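PDB 1F8F: benzyl alcohol dehydrogenase from Acinetobacter calcoaceticus, which catalyses the NAD-dependent oxidation of aromatic alcohols such as benzyl alcohol to their aldehydes, probably with help from a zinc ion at the active site. Local coordinates for residues Ile219-Val224 with Ile240-Gln245. Residues are numbered along the deposited sequence; the frame is centred on the assembly and turned at random.
Sequences IAVDIV and INSKTQ. With NAD (nicotinamide-adenine-dinucleotide), chain F.
Ile240 is gripped through its backbone by strand 217-222: its N gives a hydrogen bond to Ala220 O (3.0 Å) and its O takes one from Asp222 N (3.2 Å). A third rung, Ser242 N to Asp222 O (3.2 Å), continues the parallel ladder just past the end of strand 238-241. Two branches of the Ile240 side chain reach the neighbouring strand, CD1 lying 4.1 Å from Ile219 CG2 while CG2 faces Val221 CG1; helix 247-254 packs on the same side chain. Beyond the strands, Ile223 CG2 rests against Ser242 OG and the CB and CE of Lys243. The bend at chi3 (-85°) lets the lysine end cross obliquely over Ile223, with Lys243 NZ 3.5 Å from Ile223 CD1. Asn241 OD1, in an Asx turn, accepts Lys243 N in its carbonyl plane, and Asn241 ND2 is hydrogen-bonded to Glu225 OE1. Asp222 points to the other face of the sheet from Ile240. Asp222 OD1 takes Val224 N in an Asx turn, on the anti side but tilted from the plane, and NAD O2B (2.6 Å); Asp222 OD2 takes NAD O3B (3.0 Å) and Ala199 N. The strands are neighbours in a beta-alpha-beta crossover through helix 225-234; an acidic residue ending the second Rossmann strand, after strand 193-197 and helix 201-213, and holding both adenosine ribose hydroxyls is the hallmark of NAD binding.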
loop_
_atom_site.group_PDB
_atom_site.type_symbol
_atom_site.label_atom_id
_atom_site.label_comp_id
_atom_site.label_asym_id
_atom_site.label_seq_id
_atom_site.Cartn_x
_atom_site.Cartn_y
_atom_site.Cartn_z
ATOM N N ILE A 219 16.481 -7.242 -18.041
ATOM C CA ILE A 219 16.455 -8.156 -19.149
ATOM C C ILE A 219 15.543 -7.699 -20.267
ATOM O O ILE A 219 14.522 -7.056 -19.987
ATOM C CB ILE A 219 16.040 -9.569 -18.657
ATOM C CG1 ILE A 219 16.946 -10.104 -17.533
ATOM C CG2 ILE A 219 15.961 -10.520 -19.810
ATOM C CD1 ILE A 219 16.534 -11.440 -16.935
ATOM N N ALA A 220 15.971 -7.990 -21.509
ATOM C CA ALA A 220 15.135 -7.689 -22.663
ATOM C C ALA A 220 15.094 -8.903 -23.607
ATOM O O ALA A 220 16.153 -9.448 -23.888
ATOM C CB ALA A 220 15.637 -6.452 -23.387
ATOM N N VAL A 221 13.911 -9.328 -24.032
ATOM C CA VAL A 221 13.608 -10.443 -24.905
ATOM C C VAL A 221 12.916 -9.959 -26.190
ATOM O O VAL A 221 12.061 -9.078 -26.143
ATOM C CB VAL A 221 12.638 -11.434 -24.215
ATOM C CG1 VAL A 221 12.341 -12.691 -25.017
ATOM C CG2 VAL A 221 13.099 -11.830 -22.803
ATOM N N ASP A 222 13.425 -10.316 -27.386
ATOM C CA ASP A 222 12.802 -9.936 -28.657
ATOM C C ASP A 222 13.171 -10.943 -29.754
ATOM O O ASP A 222 13.967 -11.862 -29.523
ATOM C CB ASP A 222 13.175 -8.552 -29.208
ATOM C CG ASP A 222 12.176 -7.857 -30.062
ATOM O OD1 ASP A 222 11.938 -8.286 -31.226
ATOM O OD2 ASP A 222 11.528 -6.815 -29.719
ATOM N N ILE A 223 12.737 -10.689 -30.997
ATOM C CA ILE A 223 13.153 -11.484 -32.127
ATOM C C ILE A 223 13.966 -10.705 -33.190
ATOM O O ILE A 223 14.365 -11.325 -34.179
ATOM C CB ILE A 223 12.140 -12.247 -32.971
ATOM C CG1 ILE A 223 10.934 -11.378 -33.372
ATOM C CG2 ILE A 223 11.643 -13.466 -32.187
ATOM C CD1 ILE A 223 10.020 -12.122 -34.319
ATOM N N VAL A 224 14.118 -9.396 -33.086
ATOM C CA VAL A 224 14.899 -8.633 -34.094
ATOM C C VAL A 224 16.223 -8.285 -33.414
ATOM O O VAL A 224 16.147 -7.624 -32.349
ATOM C CB VAL A 224 14.151 -7.366 -34.486
ATOM C CG1 VAL A 224 14.945 -6.485 -35.433
ATOM C CG2 VAL A 224 12.769 -7.749 -35.043
ATOM N N ILE A 240 18.110 -11.577 -24.640
ATOM C CA ILE A 240 17.735 -12.906 -25.061
ATOM C C ILE A 240 16.933 -12.896 -26.374
ATOM O O ILE A 240 15.903 -12.211 -26.516
ATOM C CB ILE A 240 16.800 -13.580 -24.002
ATOM C CG1 ILE A 240 17.525 -14.041 -22.747
ATOM C CG2 ILE A 240 16.018 -14.767 -24.526
ATOM C CD1 ILE A 240 16.604 -14.173 -21.558
ATOM N N ASN A 241 17.327 -13.722 -27.320
ATOM C CA ASN A 241 16.606 -13.887 -28.594
ATOM C C ASN A 241 15.633 -15.038 -28.453
ATOM O O ASN A 241 16.048 -16.190 -28.448
ATOM C CB ASN A 241 17.609 -14.093 -29.726
ATOM C CG ASN A 241 17.064 -14.015 -31.137
ATOM O OD1 ASN A 241 15.972 -14.513 -31.446
ATOM N ND2 ASN A 241 17.796 -13.395 -32.053
ATOM N N SER A 242 14.320 -14.817 -28.368
ATOM C CA SER A 242 13.342 -15.859 -28.192
ATOM C C SER A 242 13.022 -16.675 -29.441
ATOM O O SER A 242 12.012 -17.396 -29.397
ATOM C CB SER A 242 11.996 -15.377 -27.667
ATOM O OG SER A 242 11.129 -14.935 -28.708
ATOM N N LYS A 243 13.806 -16.577 -30.509
ATOM C CA LYS A 243 13.641 -17.400 -31.689
ATOM C C LYS A 243 14.638 -18.554 -31.608
ATOM O O LYS A 243 14.328 -19.688 -31.916
ATOM C CB LYS A 243 13.828 -16.603 -32.978
ATOM C CG LYS A 243 13.330 -17.389 -34.193
ATOM C CD LYS A 243 12.941 -16.459 -35.331
ATOM C CE LYS A 243 11.490 -15.971 -35.167
ATOM N NZ LYS A 243 11.304 -14.860 -36.163
ATOM N N THR A 244 15.807 -18.334 -31.089
ATOM C CA THR A 244 16.963 -19.155 -30.864
ATOM C C THR A 244 17.242 -19.739 -29.503
ATOM O O THR A 244 18.199 -20.495 -29.261
ATOM C CB THR A 244 18.117 -18.105 -31.057
ATOM O OG1 THR A 244 17.809 -17.523 -32.340
ATOM C CG2 THR A 244 19.506 -18.666 -30.995
ATOM N N GLN A 245 16.562 -19.279 -28.457
ATOM C CA GLN A 245 16.798 -19.725 -27.073
ATOM C C GLN A 245 15.484 -19.927 -26.324
ATOM O O GLN A 245 14.469 -19.284 -26.652
ATOM C CB GLN A 245 17.665 -18.681 -26.352
ATOM C CG GLN A 245 18.824 -18.001 -27.049
ATOM C CD GLN A 245 19.461 -16.780 -26.387
ATOM O OE1 GLN A 245 19.475 -15.649 -26.916
ATOM N NE2 GLN A 245 20.029 -17.019 -25.202
HETATM P PA NAD F . 6.695 -1.844 -31.513
HETATM O O1A NAD F . 7.639 -0.683 -31.565
HETATM O O2A NAD F . 6.289 -2.455 -32.786
HETATM O O5B NAD F . 7.192 -2.914 -30.450
HETATM C C5B NAD F . 6.772 -4.272 -30.176
HETATM C C4B NAD F . 7.947 -5.235 -30.277
HETATM O O4B NAD F . 7.451 -6.607 -30.123
HETATM C C3B NAD F . 8.753 -5.223 -31.588
HETATM O O3B NAD F . 10.093 -4.795 -31.385
HETATM C C2B NAD F . 8.758 -6.662 -32.096
HETATM O O2B NAD F . 10.019 -7.131 -32.591
HETATM C C1B NAD F . 8.357 -7.436 -30.829
HETATM N N9A NAD F . 7.720 -8.725 -31.077
HETATM C C8A NAD F . 6.625 -9.012 -31.850
HETATM N N7A NAD F . 6.312 -10.309 -31.848
HETATM C C5A NAD F . 7.276 -10.881 -31.036
HETATM C C6A NAD F . 7.511 -12.208 -30.631
HETATM N N6A NAD F . 6.773 -13.260 -30.976
HETATM N N1A NAD F . 8.558 -12.430 -29.797
HETATM C C2A NAD F . 9.337 -11.370 -29.418
HETATM N N3A NAD F . 9.200 -10.116 -29.732
HETATM C C4A NAD F . 8.154 -9.930 -30.557
HETATM O O3 NAD F . 5.370 -1.294 -30.737
HETATM P PN NAD F . 5.354 -0.288 -29.500
HETATM O O1N NAD F . 6.446 -0.595 -28.558
HETATM O O2N NAD F . 5.376 1.093 -30.002
HETATM O O5D NAD F . 3.893 -0.671 -28.894
HETATM C C5D NAD F . 3.763 -1.857 -28.093
HETATM C C4D NAD F . 2.379 -2.376 -27.952
HETATM O O4D NAD F . 1.643 -1.731 -26.863
HETATM C C3D NAD F . 1.406 -2.471 -29.133
HETATM O O3D NAD F . 0.510 -3.575 -28.900
HETATM C C2D NAD F . 0.597 -1.184 -28.912
HETATM O O2D NAD F . -0.601 -1.108 -29.669
HETATM C C1D NAD F . 0.357 -1.399 -27.410
HETATM N N1N NAD F . 0.006 -0.139 -26.763
HETATM C C2N NAD F . -0.705 -0.245 -25.611
HETATM C C3N NAD F . -1.017 0.914 -24.928
HETATM C C7N NAD F . -1.815 0.916 -23.576
HETATM O O7N NAD F . -2.085 1.990 -23.040
HETATM N N7N NAD F . -2.148 -0.333 -23.093
HETATM C C4N NAD F . -0.575 2.185 -25.401
HETATM C C5N NAD F . 0.573 2.060 -26.212
HETATM C C6N NAD F . 0.922 0.943 -26.944
#